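Local coordinates for protein iron aquisition yersiniabactin synthesis enzyme, YbtT (Escherichia coli, PDB 6BA9) that acts as a low-specificity type II thioesterase of the yersiniabactin NRPS/PKS pathway and maintains production of this metallophore, at residues A[6-17]-A[33-44]; A[18-27]-A[43-52]. The protein carries 1 engineered substitution. All blocks are in the same frame, centred on the assembly; numbering follows the deposited sequence.

Contact 1. Residues A[6-17]-A[33-44]; sequences LWPARNGNTAHL and WQAEQLADCALS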
# COMPACT_ATOMS: atom_id res chain seq x y z
N LEU A 6 -2.56 -5.10 13.97
CA LEU A 6 -3.35 -6.26 13.57
C LEU A 6 -2.84 -7.55 14.19
O LEU A 6 -3.64 -8.36 14.67
CB LEU A 6 -3.38 -6.42 12.04
CG LEU A 6 -3.98 -5.28 11.20
CD1 LEU A 6 -4.04 -5.66 9.73
CD2 LEU A 6 -5.36 -4.88 11.69
N TRP A 7 -1.53 -7.76 14.17
CA TRP A 7 -0.90 -8.90 14.84
C TRP A 7 0.15 -8.42 15.81
O TRP A 7 0.95 -7.53 15.48
CB TRP A 7 -0.16 -9.86 13.89
CG TRP A 7 -0.89 -10.43 12.75
CD1 TRP A 7 -2.24 -10.59 12.61
CD2 TRP A 7 -0.31 -10.91 11.54
NE1 TRP A 7 -2.52 -11.14 11.39
CE2 TRP A 7 -1.35 -11.34 10.71
CE3 TRP A 7 1.00 -11.01 11.08
CZ2 TRP A 7 -1.13 -11.87 9.45
CZ3 TRP A 7 1.22 -11.52 9.82
CH2 TRP A 7 0.16 -11.96 9.02
N PRO A 8 0.26 -9.03 16.99
CA PRO A 8 1.44 -8.82 17.81
C PRO A 8 2.55 -9.74 17.33
O PRO A 8 2.31 -10.76 16.68
CB PRO A 8 0.94 -9.26 19.19
CG PRO A 8 0.04 -10.40 18.86
CD PRO A 8 -0.65 -10.04 17.57
N ALA A 9 3.78 -9.37 17.64
CA ALA A 9 4.88 -10.26 17.36
C ALA A 9 4.71 -11.54 18.18
O ALA A 9 4.16 -11.52 19.28
CB ALA A 9 6.21 -9.60 17.72
N ARG A 10 5.17 -12.65 17.63
CA ARG A 10 5.15 -13.89 18.39
C ARG A 10 6.44 -14.67 18.16
O ARG A 10 7.25 -14.37 17.28
CB ARG A 10 3.93 -14.76 18.07
CG ARG A 10 3.95 -15.37 16.70
CD ARG A 10 2.73 -16.25 16.48
NE ARG A 10 2.74 -16.93 15.20
CZ ARG A 10 1.70 -17.57 14.69
NH1 ARG A 10 0.56 -17.61 15.36
NH2 ARG A 10 1.78 -18.16 13.51
N ASN A 11 6.60 -15.71 18.99
CA ASN A 11 7.71 -16.64 18.88
C ASN A 11 9.07 -15.96 19.01
O ASN A 11 10.05 -16.42 18.43
CB ASN A 11 7.64 -17.48 17.61
CG ASN A 11 6.42 -18.37 17.58
OD1 ASN A 11 5.87 -18.71 18.62
ND2 ASN A 11 5.99 -18.75 16.38
N GLY A 12 9.13 -14.86 19.77
CA GLY A 12 10.35 -14.11 19.95
C GLY A 12 10.77 -13.24 18.77
O GLY A 12 11.82 -12.60 18.84
N ASN A 13 9.97 -13.19 17.70
CA ASN A 13 10.33 -12.39 16.54
C ASN A 13 10.31 -10.92 16.90
O ASN A 13 9.49 -10.47 17.72
CB ASN A 13 9.34 -12.66 15.41
CG ASN A 13 9.86 -12.23 14.09
OD1 ASN A 13 9.73 -11.07 13.70
ND2 ASN A 13 10.45 -13.18 13.36
N THR A 14 11.20 -10.15 16.27
CA THR A 14 11.32 -8.72 16.56
C THR A 14 10.93 -7.83 15.39
O THR A 14 10.89 -6.60 15.56
CB THR A 14 12.75 -8.39 17.02
OG1 THR A 14 13.68 -8.64 15.96
CG2 THR A 14 13.13 -9.23 18.23
N ALA A 15 10.62 -8.40 14.24
CA ALA A 15 10.31 -7.60 13.07
C ALA A 15 8.91 -6.98 13.19
O ALA A 15 8.04 -7.47 13.90
CB ALA A 15 10.38 -8.44 11.81
N HIS A 16 8.73 -5.86 12.48
CA HIS A 16 7.46 -5.15 12.44
C HIS A 16 7.17 -4.81 10.99
O HIS A 16 7.94 -4.08 10.35
CB HIS A 16 7.50 -3.89 13.29
CG HIS A 16 6.18 -3.22 13.48
ND1 HIS A 16 6.04 -2.09 14.26
CD2 HIS A 16 4.95 -3.48 12.98
CE1 HIS A 16 4.77 -1.70 14.25
NE2 HIS A 16 4.08 -2.55 13.51
N LEU A 17 6.09 -5.38 10.45
CA LEU A 17 5.63 -5.14 9.09
C LEU A 17 4.48 -4.14 9.14
O LEU A 17 3.51 -4.34 9.87
CB LEU A 17 5.19 -6.46 8.45
CG LEU A 17 4.54 -6.45 7.08
CD1 LEU A 17 5.47 -5.93 6.02
CD2 LEU A 17 4.09 -7.87 6.72
N TRP A 33 -7.14 -10.78 7.51
CA TRP A 33 -5.80 -10.89 8.08
C TRP A 33 -5.85 -11.06 9.59
O TRP A 33 -4.97 -11.71 10.17
CB TRP A 33 -4.97 -9.66 7.73
CG TRP A 33 -4.45 -9.60 6.34
CD1 TRP A 33 -4.72 -10.45 5.31
CD2 TRP A 33 -3.56 -8.62 5.82
NE1 TRP A 33 -4.04 -10.07 4.18
CE2 TRP A 33 -3.31 -8.94 4.47
CE3 TRP A 33 -2.93 -7.50 6.37
CZ2 TRP A 33 -2.47 -8.18 3.67
CZ3 TRP A 33 -2.10 -6.75 5.58
CH2 TRP A 33 -1.86 -7.10 4.24
N GLN A 34 -6.84 -10.48 10.25
CA GLN A 34 -6.97 -10.66 11.70
C GLN A 34 -7.51 -12.03 12.07
O GLN A 34 -7.36 -12.44 13.23
CB GLN A 34 -7.89 -9.58 12.27
CG GLN A 34 -7.33 -8.20 12.12
CD GLN A 34 -8.26 -7.14 12.66
OE1 GLN A 34 -9.14 -6.65 11.95
NE2 GLN A 34 -8.07 -6.78 13.92
N ALA A 35 -8.13 -12.75 11.14
CA ALA A 35 -8.64 -14.07 11.47
C ALA A 35 -7.52 -15.03 11.83
O ALA A 35 -7.77 -16.04 12.50
CB ALA A 35 -9.43 -14.64 10.29
N GLU A 36 -6.29 -14.75 11.39
CA GLU A 36 -5.22 -15.73 11.56
C GLU A 36 -3.86 -15.10 11.29
O GLU A 36 -3.64 -14.52 10.23
CB GLU A 36 -5.46 -16.89 10.59
CG GLU A 36 -4.42 -17.98 10.67
CD GLU A 36 -4.68 -19.13 9.70
OE1 GLU A 36 -4.04 -20.18 9.86
OE2 GLU A 36 -5.52 -18.97 8.78
N GLN A 37 -2.93 -15.25 12.23
CA GLN A 37 -1.58 -14.73 12.07
C GLN A 37 -0.77 -15.65 11.16
O GLN A 37 -0.61 -16.84 11.46
CB GLN A 37 -0.92 -14.58 13.44
CG GLN A 37 0.49 -14.05 13.39
CD GLN A 37 0.90 -13.35 14.66
OE1 GLN A 37 0.16 -13.32 15.65
NE2 GLN A 37 2.09 -12.76 14.64
N LEU A 38 -0.27 -15.11 10.06
CA LEU A 38 0.38 -15.91 9.03
C LEU A 38 1.91 -15.79 9.02
O LEU A 38 2.57 -16.45 8.21
CB LEU A 38 -0.18 -15.55 7.65
CG LEU A 38 -1.67 -15.82 7.53
CD1 LEU A 38 -2.26 -15.30 6.23
CD2 LEU A 38 -1.94 -17.32 7.62
N ALA A 39 2.47 -14.97 9.90
CA ALA A 39 3.91 -14.85 10.06
C ALA A 39 4.14 -14.30 11.45
O ALA A 39 3.23 -13.75 12.06
CB ALA A 39 4.55 -13.92 9.01
N ASP A 40 5.37 -14.45 11.96
CA ASP A 40 5.63 -14.15 13.36
C ASP A 40 5.91 -12.67 13.67
O ASP A 40 5.97 -12.30 14.85
CB ASP A 40 6.80 -15.00 13.85
CG ASP A 40 6.45 -16.49 13.94
OD1 ASP A 40 5.27 -16.86 13.81
OD2 ASP A 40 7.40 -17.27 14.12
N CYS A 41 6.07 -11.83 12.65
CA CYS A 41 6.31 -10.42 12.87
C CYS A 41 5.06 -9.77 13.44
O CYS A 41 3.94 -10.23 13.22
CB CYS A 41 6.64 -9.74 11.54
SG CYS A 41 5.43 -10.01 10.21
N ALA A 42 5.25 -8.66 14.15
CA ALA A 42 4.16 -7.73 14.38
C ALA A 42 3.70 -7.20 13.04
O ALA A 42 4.49 -7.10 12.09
CB ALA A 42 4.61 -6.58 15.28
N LEU A 43 2.40 -6.92 12.94
CA LEU A 43 1.78 -6.40 11.73
C LEU A 43 0.87 -5.25 12.10
O LEU A 43 -0.01 -5.40 12.95
CB LEU A 43 0.95 -7.46 11.02
CG LEU A 43 0.13 -7.01 9.81
CD1 LEU A 43 1.01 -6.52 8.65
CD2 LEU A 43 -0.74 -8.16 9.30
N SER A 44 1.07 -4.11 11.45
CA SER A 44 0.20 -2.95 11.62
C SER A 44 -0.31 -2.50 10.27
O SER A 44 0.36 -2.68 9.25
CB SER A 44 0.92 -1.82 12.32
OG SER A 44 1.39 -2.21 13.61
O HOH W 1 1.23 -4.65 15.60
O HOH W 2 4.29 -18.88 12.46
O HOH W 3 9.93 -16.33 14.73

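Contact 2. Residues A[18-27]-A[43-52]; sequences VMCPFAGGSS and LSLVTWPGRD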
# COMPACT_ATOMS: atom_id res chain seq x y z
N VAL A 18 4.61 -3.04 8.39
CA VAL A 18 3.63 -1.97 8.31
C VAL A 18 3.05 -1.94 6.90
O VAL A 18 3.80 -1.77 5.93
CB VAL A 18 4.28 -0.62 8.68
CG1 VAL A 18 3.30 0.55 8.49
CG2 VAL A 18 4.78 -0.65 10.11
N MET A 19 1.74 -2.13 6.80
CA MET A 19 1.06 -2.25 5.52
C MET A 19 0.26 -1.00 5.19
O MET A 19 -0.62 -0.61 5.97
CB MET A 19 0.10 -3.44 5.54
CG MET A 19 -0.71 -3.61 4.28
SD MET A 19 0.30 -4.14 2.90
CE MET A 19 -0.94 -4.22 1.63
N CYS A 20 0.48 -0.45 4.00
CA CYS A 20 -0.27 0.68 3.46
C CYS A 20 -1.37 0.17 2.53
O CYS A 20 -1.09 -0.61 1.60
CB CYS A 20 0.68 1.58 2.67
SG CYS A 20 1.92 2.38 3.72
N PRO A 21 -2.62 0.57 2.74
CA PRO A 21 -3.73 0.00 1.97
C PRO A 21 -3.90 0.65 0.60
O PRO A 21 -3.30 1.68 0.26
CB PRO A 21 -4.92 0.29 2.88
CG PRO A 21 -4.58 1.57 3.52
CD PRO A 21 -3.10 1.45 3.82
N PHE A 22 -4.75 0.02 -0.21
CA PHE A 22 -5.15 0.54 -1.50
C PHE A 22 -6.14 1.71 -1.34
O PHE A 22 -6.64 2.00 -0.25
CB PHE A 22 -5.75 -0.59 -2.35
CG PHE A 22 -6.76 -1.43 -1.60
CD1 PHE A 22 -6.39 -2.64 -1.04
CD2 PHE A 22 -8.06 -0.99 -1.43
CE1 PHE A 22 -7.31 -3.42 -0.34
CE2 PHE A 22 -8.99 -1.76 -0.72
CZ PHE A 22 -8.61 -2.97 -0.18
N ALA A 23 -6.39 2.39 -2.45
CA ALA A 23 -7.34 3.51 -2.45
C ALA A 23 -8.72 3.01 -2.08
O ALA A 23 -9.18 1.97 -2.56
CB ALA A 23 -7.39 4.15 -3.84
N GLY A 24 -9.38 3.75 -1.19
CA GLY A 24 -10.64 3.32 -0.63
C GLY A 24 -10.49 2.28 0.46
O GLY A 24 -11.51 1.86 1.03
N GLY A 25 -9.27 1.86 0.77
CA GLY A 25 -9.08 0.88 1.81
C GLY A 25 -9.34 1.44 3.20
O GLY A 25 -9.27 2.64 3.45
N SER A 26 -9.64 0.52 4.12
CA SER A 26 -9.89 0.84 5.52
C SER A 26 -9.74 -0.46 6.29
O SER A 26 -9.53 -1.52 5.70
CB SER A 26 -11.27 1.45 5.72
OG SER A 26 -12.28 0.49 5.43
N SER A 27 -9.85 -0.38 7.62
CA SER A 27 -9.54 -1.57 8.42
C SER A 27 -10.46 -2.74 8.09
O SER A 27 -10.01 -3.89 8.12
CB SER A 27 -9.55 -1.25 9.91
OG SER A 27 -10.82 -0.85 10.34
N LEU A 43 2.40 -6.92 12.94
CA LEU A 43 1.78 -6.40 11.73
C LEU A 43 0.87 -5.25 12.10
O LEU A 43 -0.01 -5.40 12.95
CB LEU A 43 0.95 -7.46 11.02
CG LEU A 43 0.13 -7.01 9.81
CD1 LEU A 43 1.01 -6.52 8.65
CD2 LEU A 43 -0.74 -8.16 9.30
N SER A 44 1.07 -4.11 11.45
CA SER A 44 0.20 -2.95 11.62
C SER A 44 -0.31 -2.50 10.27
O SER A 44 0.36 -2.68 9.25
CB SER A 44 0.92 -1.82 12.32
OG SER A 44 1.39 -2.21 13.61
N LEU A 45 -1.50 -1.89 10.28
CA LEU A 45 -2.15 -1.35 9.10
C LEU A 45 -2.22 0.17 9.23
O LEU A 45 -2.56 0.70 10.30
CB LEU A 45 -3.59 -1.90 8.98
CG LEU A 45 -4.39 -1.46 7.76
CD1 LEU A 45 -3.84 -2.03 6.48
CD2 LEU A 45 -5.87 -1.85 7.95
N VAL A 46 -1.90 0.86 8.15
CA VAL A 46 -1.94 2.32 8.10
C VAL A 46 -3.35 2.76 7.72
O VAL A 46 -3.94 2.24 6.77
CB VAL A 46 -0.92 2.85 7.08
CG1 VAL A 46 -0.93 4.37 7.05
CG2 VAL A 46 0.48 2.37 7.42
N THR A 47 -3.90 3.72 8.47
CA THR A 47 -5.20 4.31 8.19
C THR A 47 -5.01 5.63 7.45
O THR A 47 -4.30 6.51 7.94
CB THR A 47 -5.92 4.63 9.50
OG1 THR A 47 -5.95 3.48 10.34
CG2 THR A 47 -7.33 5.11 9.24
N TRP A 48 -5.66 5.78 6.30
CA TRP A 48 -5.68 7.07 5.64
C TRP A 48 -6.61 8.03 6.38
O TRP A 48 -7.73 7.65 6.76
CB TRP A 48 -6.17 6.94 4.20
CG TRP A 48 -5.38 6.04 3.26
CD1 TRP A 48 -5.90 5.35 2.21
CD2 TRP A 48 -3.95 5.77 3.25
NE1 TRP A 48 -4.91 4.67 1.54
CE2 TRP A 48 -3.72 4.89 2.15
CE3 TRP A 48 -2.87 6.15 4.04
CZ2 TRP A 48 -2.46 4.41 1.84
CZ3 TRP A 48 -1.61 5.66 3.72
CH2 TRP A 48 -1.42 4.80 2.62
N PRO A 49 -6.19 9.26 6.65
CA PRO A 49 -7.09 10.23 7.28
C PRO A 49 -8.45 10.28 6.59
O PRO A 49 -8.58 10.13 5.36
CB PRO A 49 -6.32 11.55 7.16
CG PRO A 49 -4.88 11.12 7.23
CD PRO A 49 -4.83 9.81 6.49
N GLY A 50 -9.49 10.44 7.42
CA GLY A 50 -10.85 10.59 6.96
C GLY A 50 -11.76 9.43 7.27
O GLY A 50 -12.95 9.50 6.94
N ARG A 51 -11.25 8.34 7.84
CA ARG A 51 -12.06 7.17 8.11
C ARG A 51 -11.53 6.48 9.36
O ARG A 51 -10.45 6.80 9.86
CB ARG A 51 -12.02 6.19 6.93
CG ARG A 51 -10.66 5.50 6.76
CD ARG A 51 -10.25 5.36 5.27
NE ARG A 51 -9.83 6.65 4.71
CZ ARG A 51 -9.60 6.87 3.42
NH1 ARG A 51 -9.77 5.89 2.52
NH2 ARG A 51 -9.23 8.07 3.03
N ASP A 52 -12.28 5.49 9.82
CA ASP A 52 -11.91 4.67 10.99
C ASP A 52 -11.67 5.62 12.17
O ASP A 52 -12.47 6.54 12.36
CB ASP A 52 -10.77 3.72 10.65
CG ASP A 52 -11.14 2.72 9.57
OD1 ASP A 52 -12.34 2.44 9.33
OD2 ASP A 52 -10.20 2.21 8.92
O HOH W 4 -7.30 3.55 5.36
O HOH W 5 -13.14 -0.01 8.34

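Contact 1. Residues A[6-17]-A[33-44]
The indole of Trp-7 is sandwiched between Leu-43 and the backbone of Gln-37 and Leu-38, at the edge of an alpha/beta-hydrolase sheet. Strand 3-7 runs antiparallel to strand 42-46. A classic beta bulge sets Leu-6 and Trp-7 against Leu-43, whose O accepts from both their backbone N atoms. Leu-43 CD2 stands 3.5 Å from the centroid of the Trp-7 six-membered ring, squarely over its face. On the opposite face Gln-37 CA makes a CH-pi contact, 3.9 Å from the centroid of the Trp-7 five-membered ring. Trp-7 holds CG beside its backbone N (chi1 -55°). This turns the ring edge to Trp-33 O, and Trp-7 NE1 donates to it at 2.8 Å. Gln-37 stretches out with CG anti to N (chi1 180°). Gln-37 NE2 donates to Pro-8 O at 2.9 Å and also to Ala-39 O. These two bonds fix the amide rotation. The Arg-10 guanidinium stacks on this amide, their planes 10° apart. Its NE forms a salt bridge with Asp-40 OD1, while Asn-11 ND2 reaches Asp-40 OD2 from above the carboxylate plane. Strand 16-20 flanks strand 42-46 in parallel, and there His-16 NE2 and Ser-44 OG share a hydrogen bond of 2.7 Å.

Contact 2. Residues A[18-27]-A[43-52]
Pro-21 packs tightly over one face of the Trp-48 indole, just past the ends of two parallel strands of the alpha/beta-hydrolase sheet. Pro-21 CG sits 3.9 Å from the centroid of the Trp-48 five-membered ring in a CH-pi contact. Cys-20 CB touches Trp-48 CH2 at 3.8 Å. Strands 18-20 and 43-46 are joined by bonds from Met-19 N to Ser-44 O and Val-46 N to Met-19 O. Val-18 CG1 meets Val-46 CG2 at 3.5 Å, and helix 63-77 covers this face. On the other face Leu-45 splits its branches, CD1 against Met-19 CG and CD2 against Ser-27 CA. Buried Arg-51 bends at chi2 (-140°) and chi3 (74°), which lays its guanidinium over Trp-48 CB. NH2 donates to Pro-49 O; NH1 bonds weakly to Gly-25 O and forms a salt bridge with Asp-168 of helix 155-174. One water bridges the buried Gly-25 O and Trp-48 N.

On the looser, partly exposed side a water links Asp-52 OD1 with the hydroxyls of Ser-26 and Ser-27. Asp-52 OD2 accepts from Ser-27 N at 2.9 Å, on the syn side.

In hydrolases of this fold the loop that follows strand 16-20 usually contributes to the oxyanion hole. Trp-48 NE1 is buried with no hydrogen-bond partner. The indole is held by apolar and CH-pi contacts with Cys-20 and Pro-21, while hydrogen bonds and water tie the two loops together.

How the contacts relate
Contacts 1 and 2 follow each other along the same two strands, 16-20 and 42-46, with centres about 17 Å apart. They share Leu-43 and Ser-44. Along the chain their segments alternate: 6-17, 18-27, 33-44, then 43-52. Helix 31-34 comes between the two strands in sequence, which makes a beta-alpha-beta unit. Contact 1 takes the starts of these strands and adds the edge strand 3-7. Contact 2 takes their ends and the loops beyond, nearer the centre of the chain. They touch where Trp-33 CZ3 packs on Met-19 CG at 3.7 Å and Leu-6 on Leu-45. Together they join the sheet edge to the loops where alpha/beta hydrolases generally place their active site.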